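Glutathione S-transferase (Vibrio parahaemolyticus, PDB 7MIQ) is a class Gtt2 enzyme that probably catalyses the conjugation of glutathione to electrophilic compounds. Local coordinates at residues 140-145 against 187-192; 147-150 against 154-157; 53-58 against 70-75; 24-29 against 75-80. All blocks are in the same frame, centred on the assembly; numbering follows the deposited sequence.

Contact 1: 140-145 against 187-192; sequences EFLPTL and PNIARW
Leu142 and Leu145 receive Ile189 beside two flat groups of its own helix. At the edge of the Trp192 indole, in the plane of the ring, lies the carbonyl O of Ile189. The guanidinium of Arg191 has Trp192 CB over one face, 3.7 Å above the plane and displaced toward the rim; its NH2 gives a hydrogen bond to Leu149 O and its NH1 one to Glu153 O, which hold the guanidinium at the C-terminal end of helix 127-151. The apolar meeting itself is led by one methyl group, CD1 of Ile189. With CG1 anti to the carbonyl carbon (chi1 -58°) and the chain then fully extended (chi2 179°), Ile189 pushes CD1 out toward helix 127-151. There it rests 3.6 Å from the backbone O of Leu142 and 4.1 Å from Leu142 CD2, and it is likewise 4.1 Å from Leu145 CD2. One carbon back along the chain, Ile189 CG1 comes 4.2 Å from Leu145 CG. Both leucines cross the isoleucine at about a right angle; the end of Ile189 meets a methyl of Leu142 but lies against the flank of Leu145. No hydrogen bond spans the two segments. One from just outside does the joining: OD1 of Asp146 accepts from Ile189 N, in the first turn of helix 187-196, where a carboxylate would probably be favoured by the helix end. Within the all-helical C-terminal domain, helix 127-151, kinked at Pro143, thus receives helix 187-196, while Ile171 of helix 162-177 and Val182 of helix 182-185 pack against both Leu142 and Ile189.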
loop_
_atom_site.group_PDB
_atom_site.type_symbol
_atom_site.label_atom_id
_atom_site.label_comp_id
_atom_site.label_asym_id
_atom_site.label_seq_id
_atom_site.Cartn_x
_atom_site.Cartn_y
_atom_site.Cartn_z
ATOM N N GLU A 140 18.184 -1.867 -6.919
ATOM C CA GLU A 140 18.647 -1.811 -5.536
ATOM C C GLU A 140 17.805 -2.688 -4.617
ATOM O O GLU A 140 18.305 -3.162 -3.590
ATOM C CB GLU A 140 18.644 -0.365 -5.041
ATOM C CG GLU A 140 19.699 0.510 -5.700
ATOM C CD GLU A 140 19.546 1.976 -5.345
ATOM O OE1 GLU A 140 18.546 2.328 -4.684
ATOM O OE2 GLU A 140 20.425 2.777 -5.728
ATOM N N PHE A 141 16.537 -2.919 -4.959
ATOM C CA PHE A 141 15.698 -3.753 -4.106
ATOM C C PHE A 141 15.940 -5.242 -4.334
ATOM O O PHE A 141 15.732 -6.041 -3.416
ATOM C CB PHE A 141 14.221 -3.417 -4.324
ATOM C CG PHE A 141 13.277 -4.325 -3.581
ATOM C CD1 PHE A 141 13.318 -4.404 -2.197
ATOM C CD2 PHE A 141 12.349 -5.092 -4.264
ATOM C CE1 PHE A 141 12.454 -5.239 -1.507
ATOM C CE2 PHE A 141 11.478 -5.928 -3.579
ATOM C CZ PHE A 141 11.533 -6.003 -2.200
ATOM N N LEU A 142 16.383 -5.632 -5.529
ATOM C CA LEU A 142 16.543 -7.053 -5.831
ATOM C C LEU A 142 17.470 -7.797 -4.872
ATOM O O LEU A 142 17.129 -8.934 -4.499
ATOM C CB LEU A 142 17.022 -7.229 -7.277
ATOM C CG LEU A 142 16.040 -6.869 -8.388
ATOM C CD1 LEU A 142 16.742 -6.929 -9.736
ATOM C CD2 LEU A 142 14.830 -7.793 -8.364
ATOM N N PRO A 143 18.629 -7.264 -4.458
ATOM C CA PRO A 143 19.423 -7.990 -3.450
ATOM C C PRO A 143 18.670 -8.218 -2.153
ATOM O O PRO A 143 18.798 -9.289 -1.544
ATOM C CB PRO A 143 20.644 -7.081 -3.242
ATOM C CG PRO A 143 20.754 -6.300 -4.491
ATOM C CD PRO A 143 19.351 -6.082 -4.968
ATOM N N THR A 144 17.883 -7.232 -1.710
ATOM C CA THR A 144 17.093 -7.401 -0.494
ATOM C C THR A 144 16.100 -8.546 -0.639
ATOM O O THR A 144 15.912 -9.340 0.292
ATOM C CB THR A 144 16.362 -6.099 -0.160
ATOM O OG1 THR A 144 17.313 -5.040 -0.015
ATOM C CG2 THR A 144 15.568 -6.244 1.128
ATOM N N LEU A 145 15.453 -8.649 -1.801
ATOM C CA LEU A 145 14.517 -9.745 -2.030
ATOM C C LEU A 145 15.240 -11.084 -2.112
ATOM O O LEU A 145 14.755 -12.091 -1.585
ATOM C CB LEU A 145 13.716 -9.491 -3.306
ATOM C CG LEU A 145 12.626 -10.511 -3.630
ATOM C CD1 LEU A 145 11.638 -10.625 -2.478
ATOM C CD2 LEU A 145 11.911 -10.122 -4.927
ATOM N N PRO A 187 19.957 -16.128 -7.455
ATOM C CA PRO A 187 19.488 -17.521 -7.523
ATOM C C PRO A 187 18.326 -17.818 -6.598
ATOM O O PRO A 187 17.533 -18.721 -6.894
ATOM C CB PRO A 187 20.731 -18.335 -7.125
ATOM C CG PRO A 187 21.887 -17.395 -7.266
ATOM C CD PRO A 187 21.352 -16.028 -6.995
ATOM N N ASN A 188 18.207 -17.100 -5.482
ATOM C CA ASN A 188 17.110 -17.355 -4.557
ATOM C C ASN A 188 15.795 -16.812 -5.099
ATOM O O ASN A 188 14.745 -17.444 -4.941
ATOM C CB ASN A 188 17.442 -16.759 -3.191
ATOM C CG ASN A 188 18.695 -17.375 -2.585
ATOM O OD1 ASN A 188 19.722 -16.712 -2.434
ATOM N ND2 ASN A 188 18.617 -18.655 -2.254
ATOM N N ILE A 189 15.827 -15.646 -5.749
ATOM C CA ILE A 189 14.656 -15.206 -6.503
ATOM C C ILE A 189 14.322 -16.223 -7.586
ATOM O O ILE A 189 13.154 -16.566 -7.801
ATOM C CB ILE A 189 14.888 -13.807 -7.101
ATOM C CG1 ILE A 189 15.208 -12.793 -6.002
ATOM C CG2 ILE A 189 13.670 -13.366 -7.919
ATOM C CD1 ILE A 189 15.482 -11.386 -6.525
ATOM N N ALA A 190 15.345 -16.733 -8.273
ATOM C CA ALA A 190 15.107 -17.698 -9.340
ATOM C C ALA A 190 14.473 -18.972 -8.791
ATOM O O ALA A 190 13.482 -19.468 -9.339
ATOM C CB ALA A 190 16.417 -18.004 -10.067
ATOM N N ARG A 191 15.033 -19.509 -7.701
ATOM C CA ARG A 191 14.453 -20.678 -7.037
ATOM C C ARG A 191 12.986 -20.447 -6.700
ATOM O O ARG A 191 12.121 -21.273 -7.015
ATOM C CB ARG A 191 15.245 -20.994 -5.762
ATOM C CG ARG A 191 14.825 -22.254 -4.990
ATOM C CD ARG A 191 13.631 -22.041 -4.038
ATOM N NE ARG A 191 13.825 -20.947 -3.093
ATOM C CZ ARG A 191 12.853 -20.410 -2.366
ATOM N NH1 ARG A 191 11.603 -20.835 -2.460
ATOM N NH2 ARG A 191 13.140 -19.415 -1.527
ATOM N N TRP A 192 12.702 -19.342 -6.011
ATOM C CA TRP A 192 11.332 -19.027 -5.622
ATOM C C TRP A 192 10.445 -18.840 -6.847
ATOM O O TRP A 192 9.318 -19.347 -6.890
ATOM C CB TRP A 192 11.336 -17.776 -4.737
ATOM C CG TRP A 192 10.027 -17.034 -4.647
ATOM C CD1 TRP A 192 9.009 -17.261 -3.765
ATOM C CD2 TRP A 192 9.617 -15.925 -5.458
ATOM N NE1 TRP A 192 7.983 -16.370 -3.989
ATOM C CE2 TRP A 192 8.334 -15.539 -5.022
ATOM C CE3 TRP A 192 10.212 -15.224 -6.514
ATOM C CZ2 TRP A 192 7.631 -14.485 -5.610
ATOM C CZ3 TRP A 192 9.516 -14.175 -7.094
ATOM C CH2 TRP A 192 8.239 -13.815 -6.639
#

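Contact 2: 147-150 against 154-157; sequences TRLS and YIAT. Unlike the reference sequence in segment 147-150: Thr147 (reference Gln).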
loop_
_atom_site.group_PDB
_atom_site.type_symbol
_atom_site.label_atom_id
_atom_site.label_comp_id
_atom_site.label_asym_id
_atom_site.label_seq_id
_atom_site.Cartn_x
_atom_site.Cartn_y
_atom_site.Cartn_z
ATOM N N THR A 147 18.084 -11.936 -0.674
ATOM C CA THR A 147 18.522 -12.338 0.659
ATOM C C THR A 147 17.354 -12.871 1.478
ATOM O O THR A 147 17.493 -13.870 2.195
ATOM C CB THR A 147 19.200 -11.167 1.371
ATOM O OG1 THR A 147 20.389 -10.803 0.658
ATOM C CG2 THR A 147 19.576 -11.549 2.797
ATOM N N ARG A 148 16.186 -12.234 1.362
ATOM C CA ARG A 148 14.993 -12.741 2.030
ATOM C C ARG A 148 14.673 -14.160 1.577
ATOM O O ARG A 148 14.402 -15.041 2.400
ATOM C CB ARG A 148 13.810 -11.804 1.766
ATOM C CG ARG A 148 12.478 -12.321 2.286
ATOM C CD ARG A 148 12.528 -12.600 3.782
ATOM N NE ARG A 148 11.210 -12.942 4.306
ATOM C CZ ARG A 148 10.975 -13.332 5.551
ATOM N NH1 ARG A 148 11.953 -13.460 6.433
ATOM N NH2 ARG A 148 9.727 -13.604 5.920
ATOM N N LEU A 149 14.715 -14.410 0.269
ATOM C CA LEU A 149 14.369 -15.733 -0.236
ATOM C C LEU A 149 15.469 -16.767 -0.015
ATOM O O LEU A 149 15.252 -17.949 -0.305
ATOM C CB LEU A 149 13.997 -15.649 -1.719
ATOM C CG LEU A 149 12.679 -14.891 -1.938
ATOM C CD1 LEU A 149 12.442 -14.577 -3.409
ATOM C CD2 LEU A 149 11.511 -15.683 -1.359
ATOM N N SER A 150 16.632 -16.365 0.499
ATOM C CA SER A 150 17.602 -17.347 0.964
ATOM C C SER A 150 17.298 -17.834 2.374
ATOM O O SER A 150 17.830 -18.868 2.790
ATOM C CB SER A 150 19.021 -16.771 0.916
ATOM O OG SER A 150 19.226 -15.824 1.947
ATOM N N TYR A 154 8.974 -18.492 1.046
ATOM C CA TYR A 154 8.170 -17.499 0.353
ATOM C C TYR A 154 8.506 -16.120 0.912
ATOM O O TYR A 154 9.272 -15.986 1.868
ATOM C CB TYR A 154 6.679 -17.836 0.474
ATOM C CG TYR A 154 6.347 -19.162 -0.188
ATOM C CD1 TYR A 154 6.162 -19.243 -1.561
ATOM C CD2 TYR A 154 6.256 -20.336 0.555
ATOM C CE1 TYR A 154 5.873 -20.450 -2.178
ATOM C CE2 TYR A 154 5.970 -21.551 -0.054
ATOM C CZ TYR A 154 5.779 -21.598 -1.422
ATOM O OH TYR A 154 5.492 -22.794 -2.041
ATOM N N ILE A 155 7.953 -15.075 0.294
ATOM C CA ILE A 155 8.427 -13.726 0.598
ATOM C C ILE A 155 8.029 -13.312 2.011
ATOM O O ILE A 155 8.878 -12.913 2.819
ATOM C CB ILE A 155 7.915 -12.720 -0.447
ATOM C CG1 ILE A 155 8.488 -13.053 -1.829
ATOM C CG2 ILE A 155 8.313 -11.311 -0.045
ATOM C CD1 ILE A 155 7.998 -12.129 -2.932
ATOM N N ALA A 156 6.737 -13.390 2.330
ATOM C CA ALA A 156 6.250 -12.824 3.587
ATOM C C ALA A 156 6.447 -13.778 4.759
ATOM O O ALA A 156 6.774 -13.340 5.869
ATOM C CB ALA A 156 4.770 -12.456 3.460
ATOM N N THR A 157 6.215 -15.071 4.537
ATOM C CA THR A 157 6.282 -16.096 5.575
ATOM C C THR A 157 6.868 -17.360 4.950
ATOM O O THR A 157 7.365 -17.346 3.820
ATOM C CB THR A 157 4.897 -16.382 6.176
ATOM O OG1 THR A 157 4.053 -16.944 5.168
ATOM C CG2 THR A 157 4.243 -15.112 6.724
#
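Arg148 folds back from the last turns of helix 127-151 to grip the backbone of the loop that follows, and Leu149 packs beside it. The polar part is led by one strong hydrogen bond, from Arg148 NE to Ile155 O, 2.8 Å long and nearly straight at 169°. The acceptor sits in the guanidinium plane. NH2 adds two weak bonds, one of 3.0 Å to Ala156 O and one of 3.3 Å to Ile155 O, both markedly bent. Ile155 O is therefore shared by two nitrogens at the same edge of the guanidinium. A bend at chi2 (57°) turns the side chain so that this edge faces the loop carbonyls. As for charge, NH1 forms a salt bridge with Glu151, which probably offsets the charge of the arginine and may help hold its rotation. Leu149 supplies the packing: its CD2 lies on the Tyr154 backbone, 3.8 Å from Tyr154 C, and makes an apolar contact of 4.0 Å with Ile155 CG1, with Trp97 of helix 88-114 covering Arg148 and Ile155 alike. A side chain thus ties down carbonyls in a loop without regular structure. Another tether of the loop is a hydrogen bond from Ile155 N to OD1 of Asp164, and by sequence Ser161 and Asp164 match the Ser-x-x-Asp N-capping box that glutathione S-transferases keep at the start of the corresponding core helix, here helix 162-177.

Contact 3: 53-58 against 70-75; sequences PLLELD and CRYLDE
Leu55 and Tyr72 each carry CG anti to the backbone N (chi1 -179° and -172°), which sends the leucine from the sheet toward the helix and the ring from the helix toward the sheet. Leu57 takes the other course, with CG anti to the carbonyl carbon (chi1 -52°), and meets the tyrosine head-on, the two side chains coming from opposite directions. Its two methyls share the phenol end: CD2 is 3.5 Å from Tyr72 CE1, and CD1 is 3.5 Å from Tyr72 OH. Leu55 crosses the tyrosine at about a right angle, its CD2 3.9 Å from Tyr72 CD1 nearer the root of the ring. The same methyl also reaches Leu73 CD2 at 4.2 Å, so strand 54-56 is seated on two successive helix residues. This is sheet-on-helix packing in the thioredoxin-like N-terminal domain, whose strand 54-56 follows the cis-proline, Pro53, usual in that fold. The patch borders the dimer interface: Leu89 of the second subunit packs on Leu57, and Ala92 of the second subunit on Tyr72. With no hydrogen bond between the segments, the fit depends on the shapes of three leucines and one aromatic ring, and the tyrosine contributes here as a hydrophobic surface.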
loop_
_atom_site.group_PDB
_atom_site.type_symbol
_atom_site.label_atom_id
_atom_site.label_comp_id
_atom_site.label_asym_id
_atom_site.label_seq_id
_atom_site.Cartn_x
_atom_site.Cartn_y
_atom_site.Cartn_z
ATOM N N PRO A 53 -8.616 -3.311 -12.241
ATOM C CA PRO A 53 -9.878 -4.056 -12.136
ATOM C C PRO A 53 -10.918 -3.389 -11.239
ATOM O O PRO A 53 -10.580 -2.584 -10.369
ATOM C CB PRO A 53 -9.441 -5.392 -11.533
ATOM C CG PRO A 53 -8.249 -5.042 -10.714
ATOM C CD PRO A 53 -7.530 -3.968 -11.490
ATOM N N LEU A 54 -12.181 -3.741 -11.462
ATOM C CA LEU A 54 -13.294 -3.204 -10.687
ATOM C C LEU A 54 -14.248 -4.345 -10.381
ATOM O O LEU A 54 -14.724 -5.017 -11.300
ATOM C CB LEU A 54 -14.014 -2.085 -11.448
ATOM C CG LEU A 54 -15.154 -1.369 -10.714
ATOM C CD1 LEU A 54 -14.639 -0.685 -9.452
ATOM C CD2 LEU A 54 -15.837 -0.360 -11.636
ATOM N N LEU A 55 -14.518 -4.568 -9.098
ATOM C CA LEU A 55 -15.442 -5.607 -8.661
ATOM C C LEU A 55 -16.794 -4.981 -8.349
ATOM O O LEU A 55 -16.866 -3.977 -7.635
ATOM C CB LEU A 55 -14.909 -6.333 -7.426
ATOM C CG LEU A 55 -15.809 -7.456 -6.910
ATOM C CD1 LEU A 55 -15.802 -8.626 -7.889
ATOM C CD2 LEU A 55 -15.371 -7.895 -5.526
ATOM N N GLU A 56 -17.861 -5.573 -8.882
ATOM C CA GLU A 56 -19.218 -5.085 -8.661
ATOM C C GLU A 56 -20.007 -6.166 -7.937
ATOM O O GLU A 56 -20.160 -7.276 -8.455
ATOM C CB GLU A 56 -19.891 -4.709 -9.983
ATOM C CG GLU A 56 -21.225 -3.995 -9.820
ATOM C CD GLU A 56 -21.866 -3.649 -11.153
ATOM O OE1 GLU A 56 -21.947 -4.537 -12.028
ATOM O OE2 GLU A 56 -22.283 -2.485 -11.327
ATOM N N LEU A 57 -20.490 -5.846 -6.741
ATOM C CA LEU A 57 -21.242 -6.794 -5.933
ATOM C C LEU A 57 -22.678 -6.913 -6.442
ATOM O O LEU A 57 -23.151 -6.105 -7.244
ATOM C CB LEU A 57 -21.237 -6.366 -4.466
ATOM C CG LEU A 57 -19.868 -6.077 -3.855
ATOM C CD1 LEU A 57 -19.986 -5.810 -2.361
ATOM C CD2 LEU A 57 -18.911 -7.227 -4.135
ATOM N N ASP A 58 -23.380 -7.936 -5.943
ATOM C CA ASP A 58 -24.765 -8.156 -6.352
ATOM C C ASP A 58 -25.635 -6.929 -6.111
ATOM O O ASP A 58 -26.537 -6.647 -6.908
ATOM C CB ASP A 58 -25.350 -9.366 -5.620
ATOM C CG ASP A 58 -24.794 -10.680 -6.131
ATOM O OD1 ASP A 58 -24.383 -10.733 -7.310
ATOM O OD2 ASP A 58 -24.769 -11.658 -5.354
ATOM N N CYS A 70 -9.104 -8.462 -3.843
ATOM C CA CYS A 70 -8.683 -9.766 -3.333
ATOM C C CYS A 70 -9.118 -9.970 -1.888
ATOM O O CYS A 70 -9.506 -11.079 -1.501
ATOM C CB CYS A 70 -7.167 -9.919 -3.455
ATOM S SG CYS A 70 -6.553 -10.033 -5.158
ATOM N N ARG A 71 -9.047 -8.917 -1.065
ATOM C CA ARG A 71 -9.464 -9.061 0.327
ATOM C C ARG A 71 -10.944 -9.415 0.423
ATOM O O ARG A 71 -11.334 -10.268 1.230
ATOM C CB ARG A 71 -9.160 -7.784 1.115
ATOM C CG ARG A 71 -9.469 -7.919 2.607
ATOM C CD ARG A 71 -9.058 -6.698 3.431
ATOM N NE ARG A 71 -7.633 -6.406 3.334
ATOM C CZ ARG A 71 -6.677 -7.094 3.946
ATOM N NH1 ARG A 71 -6.955 -8.150 4.694
ATOM N NH2 ARG A 71 -5.411 -6.715 3.800
ATOM N N TYR A 72 -11.784 -8.782 -0.400
ATOM C CA TYR A 72 -13.204 -9.127 -0.398
ATOM C C TYR A 72 -13.420 -10.554 -0.890
ATOM O O TYR A 72 -14.174 -11.326 -0.283
ATOM C CB TYR A 72 -13.999 -8.140 -1.258
ATOM C CG TYR A 72 -15.495 -8.342 -1.141
ATOM C CD1 TYR A 72 -16.163 -9.266 -1.944
ATOM C CD2 TYR A 72 -16.237 -7.626 -0.211
ATOM C CE1 TYR A 72 -17.532 -9.464 -1.826
ATOM C CE2 TYR A 72 -17.604 -7.814 -0.090
ATOM C CZ TYR A 72 -18.244 -8.734 -0.898
ATOM O OH TYR A 72 -19.601 -8.925 -0.772
ATOM N N LEU A 73 -12.768 -10.920 -1.998
ATOM C CA LEU A 73 -12.937 -12.258 -2.558
ATOM C C LEU A 73 -12.447 -13.337 -1.606
ATOM O O LEU A 73 -12.989 -14.448 -1.602
ATOM C CB LEU A 73 -12.199 -12.369 -3.890
ATOM C CG LEU A 73 -12.707 -11.487 -5.031
ATOM C CD1 LEU A 73 -11.733 -11.535 -6.211
ATOM C CD2 LEU A 73 -14.103 -11.908 -5.453
ATOM N N ASP A 74 -11.416 -13.038 -0.809
ATOM C CA ASP A 74 -10.928 -14.008 0.168
ATOM C C ASP A 74 -12.028 -14.395 1.149
ATOM O O ASP A 74 -12.152 -15.565 1.527
ATOM C CB ASP A 74 -9.716 -13.437 0.907
ATOM C CG ASP A 74 -9.001 -14.479 1.760
ATOM O OD1 ASP A 74 -8.831 -15.623 1.294
ATOM O OD2 ASP A 74 -8.586 -14.145 2.889
ATOM N N GLU A 75 -12.847 -13.429 1.562
ATOM C CA GLU A 75 -13.960 -13.733 2.451
ATOM C C GLU A 75 -15.180 -14.242 1.700
ATOM O O GLU A 75 -16.008 -14.944 2.292
ATOM C CB GLU A 75 -14.332 -12.497 3.270
ATOM C CG GLU A 75 -13.214 -12.006 4.167
ATOM C CD GLU A 75 -13.650 -10.880 5.080
ATOM O OE1 GLU A 75 -14.718 -11.007 5.716
ATOM O OE2 GLU A 75 -12.931 -9.864 5.155
#

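Contact 4: 24-29 against 75-80; sequences GEVERV and EAFEND
Phe77, Gly24 and Val26 make up most of this contact, with the phenylalanine at its middle. Gly24 CA stands over the centre of the Phe77 ring, 3.7 Å from the centroid and only 12° off the ring normal, a CH-pi contact made by the backbone. Having no side chain, the glycine lets its main chain lie directly on the aromatic face. Glu25 N also lies over this face, 3.8 Å from Phe77 CZ, whereas Glu25 O sits past the CZ end of the ring, 3.6 Å from that atom. At the edge, near the ring plane, Val26 CG2 approaches Phe77 CE2 at 3.9 Å, a less certain detail because the valine has a second conformer. The ring is directed here by chi1 of -59°, with CG anti to the carbonyl carbon, from the first residue to leave helical geometry after helix 66-76. Two residues on, Asn79 ND2 donates a nearly straight bond of 2.9 Å to Phe77 O and probably steadies the turn away from the helix. Leu19 of helix 10-22 and Met1 also pack on Phe77. Across the segments no polar bond forms; dispersion and weakly polarised C-H groups hold the chain entering strand 27-30 to the end of helix 66-76.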
loop_
_atom_site.group_PDB
_atom_site.type_symbol
_atom_site.label_atom_id
_atom_site.label_comp_id
_atom_site.label_asym_id
_atom_site.label_seq_id
_atom_site.Cartn_x
_atom_site.Cartn_y
_atom_site.Cartn_z
ATOM N N GLY A 24 -12.356 -19.612 -6.505
ATOM C CA GLY A 24 -13.557 -18.844 -6.730
ATOM C C GLY A 24 -13.805 -18.602 -8.207
ATOM O O GLY A 24 -12.902 -18.697 -9.035
ATOM N N GLU A 25 -15.056 -18.289 -8.530
ATOM C CA GLU A 25 -15.459 -18.013 -9.905
ATOM C C GLU A 25 -16.360 -16.789 -9.916
ATOM O O GLU A 25 -17.348 -16.739 -9.178
ATOM C CB GLU A 25 -16.185 -19.211 -10.523
ATOM C CG GLU A 25 -16.613 -19.000 -11.966
ATOM C CD GLU A 25 -17.395 -20.174 -12.518
ATOM O OE1 GLU A 25 -17.666 -21.122 -11.750
ATOM O OE2 GLU A 25 -17.738 -20.152 -13.719
ATOM N N VAL A 26 -16.029 -15.819 -10.770
ATOM C CA VAL A 26 -16.752 -14.553 -10.874
ATOM C C VAL A 26 -16.940 -14.221 -12.349
ATOM O O VAL A 26 -16.010 -14.375 -13.148
ATOM C CB VAL A 26 -16.002 -13.408 -10.158
ATOM C CG1 VAL A 26 -16.712 -12.079 -10.374
ATOM C CG2 VAL A 26 -15.860 -13.701 -8.672
ATOM N N GLU A 27 -18.139 -13.755 -12.709
ATOM C CA GLU A 27 -18.401 -13.376 -14.091
ATOM C C GLU A 27 -17.509 -12.205 -14.484
ATOM O O GLU A 27 -17.400 -11.218 -13.751
ATOM C CB GLU A 27 -19.869 -13.001 -14.283
ATOM C CG GLU A 27 -20.170 -12.456 -15.675
ATOM C CD GLU A 27 -21.618 -12.035 -15.852
ATOM O OE1 GLU A 27 -22.491 -12.582 -15.149
ATOM O OE2 GLU A 27 -21.881 -11.153 -16.697
ATOM N N ARG A 28 -16.861 -12.324 -15.633
ATOM C CA ARG A 28 -15.963 -11.293 -16.132
ATOM C C ARG A 28 -16.675 -10.441 -17.170
ATOM O O ARG A 28 -17.460 -10.949 -17.974
ATOM C CB ARG A 28 -14.710 -11.909 -16.752
ATOM C CG ARG A 28 -14.086 -13.018 -15.927
ATOM C CD ARG A 28 -13.616 -12.507 -14.581
ATOM N NE ARG A 28 -12.928 -13.548 -13.827
ATOM C CZ ARG A 28 -11.614 -13.718 -13.815
ATOM N NH1 ARG A 28 -10.808 -12.920 -14.496
ATOM N NH2 ARG A 28 -11.094 -14.711 -13.101
ATOM N N VAL A 29 -16.398 -9.142 -17.147
ATOM C CA VAL A 29 -16.872 -8.213 -18.165
ATOM C C VAL A 29 -15.649 -7.549 -18.780
ATOM O O VAL A 29 -14.890 -6.870 -18.080
ATOM C CB VAL A 29 -17.830 -7.161 -17.586
ATOM C CG1 VAL A 29 -18.273 -6.197 -18.673
ATOM C CG2 VAL A 29 -19.028 -7.829 -16.918
ATOM N N GLU A 75 -12.847 -13.429 1.562
ATOM C CA GLU A 75 -13.960 -13.733 2.451
ATOM C C GLU A 75 -15.180 -14.242 1.700
ATOM O O GLU A 75 -16.008 -14.944 2.292
ATOM C CB GLU A 75 -14.332 -12.497 3.270
ATOM C CG GLU A 75 -13.214 -12.006 4.167
ATOM C CD GLU A 75 -13.650 -10.880 5.080
ATOM O OE1 GLU A 75 -14.718 -11.007 5.716
ATOM O OE2 GLU A 75 -12.931 -9.864 5.155
ATOM N N ALA A 76 -15.306 -13.909 0.414
ATOM C CA ALA A 76 -16.457 -14.359 -0.359
ATOM C C ALA A 76 -16.373 -15.843 -0.689
ATOM O O ALA A 76 -17.405 -16.520 -0.743
ATOM C CB ALA A 76 -16.583 -13.540 -1.643
ATOM N N PHE A 77 -15.169 -16.368 -0.906
ATOM C CA PHE A 77 -14.969 -17.778 -1.241
ATOM C C PHE A 77 -14.126 -18.415 -0.143
ATOM O O PHE A 77 -12.895 -18.308 -0.158
ATOM C CB PHE A 77 -14.316 -17.926 -2.613
ATOM C CG PHE A 77 -15.116 -17.313 -3.719
ATOM C CD1 PHE A 77 -16.211 -17.977 -4.247
ATOM C CD2 PHE A 77 -14.791 -16.062 -4.215
ATOM C CE1 PHE A 77 -16.964 -17.410 -5.256
ATOM C CE2 PHE A 77 -15.537 -15.488 -5.228
ATOM C CZ PHE A 77 -16.626 -16.164 -5.749
ATOM N N GLU A 78 -14.793 -19.078 0.802
ATOM C CA GLU A 78 -14.102 -19.730 1.906
ATOM C C GLU A 78 -13.038 -20.687 1.385
ATOM O O GLU A 78 -13.287 -21.475 0.467
ATOM C CB GLU A 78 -15.104 -20.479 2.786
ATOM C CG GLU A 78 -14.474 -21.200 3.966
ATOM C CD GLU A 78 -15.505 -21.790 4.908
ATOM O OE1 GLU A 78 -16.692 -21.865 4.524
ATOM O OE2 GLU A 78 -15.128 -22.173 6.036
ATOM N N ASN A 79 -11.844 -20.603 1.968
ATOM C CA ASN A 79 -10.701 -21.387 1.528
ATOM C C ASN A 79 -9.730 -21.497 2.692
ATOM O O ASN A 79 -9.815 -20.741 3.662
ATOM C CB ASN A 79 -10.018 -20.746 0.316
ATOM C CG ASN A 79 -9.319 -19.447 0.671
ATOM O OD1 ASN A 79 -8.141 -19.444 1.028
ATOM N ND2 ASN A 79 -10.047 -18.339 0.594
ATOM N N ASP A 80 -8.794 -22.443 2.585
ATOM C CA ASP A 80 -7.824 -22.673 3.650
ATOM C C ASP A 80 -6.404 -22.285 3.243
ATOM O O ASP A 80 -5.438 -22.756 3.854
ATOM C CB ASP A 80 -7.868 -24.131 4.111
ATOM C CG ASP A 80 -7.262 -25.084 3.102
ATOM O OD1 ASP A 80 -7.375 -24.820 1.886
ATOM O OD2 ASP A 80 -6.669 -26.098 3.530
#

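The four contacts form two pairs, one in each domain. Contacts 1 and 2, with centres 9 Å apart, both use helix 127-151 and meet where Trp192 CZ2 packs 3.6 Å from Ile155 CD1. Contacts 3 and 4, with centres 8 Å apart, share Glu75 and helix 66-76; Asp74 OD1 and Asn79 ND2, 3.1 Å apart, join them, and both border the second subunit. Between the pairs the centres lie 27 to 31 Å apart, with nearest atoms about 11 Å at best. One pair thus lies in the helical domain, the other in or at the end of the thioredoxin-like domain, which in this family supplies most of the glutathione site.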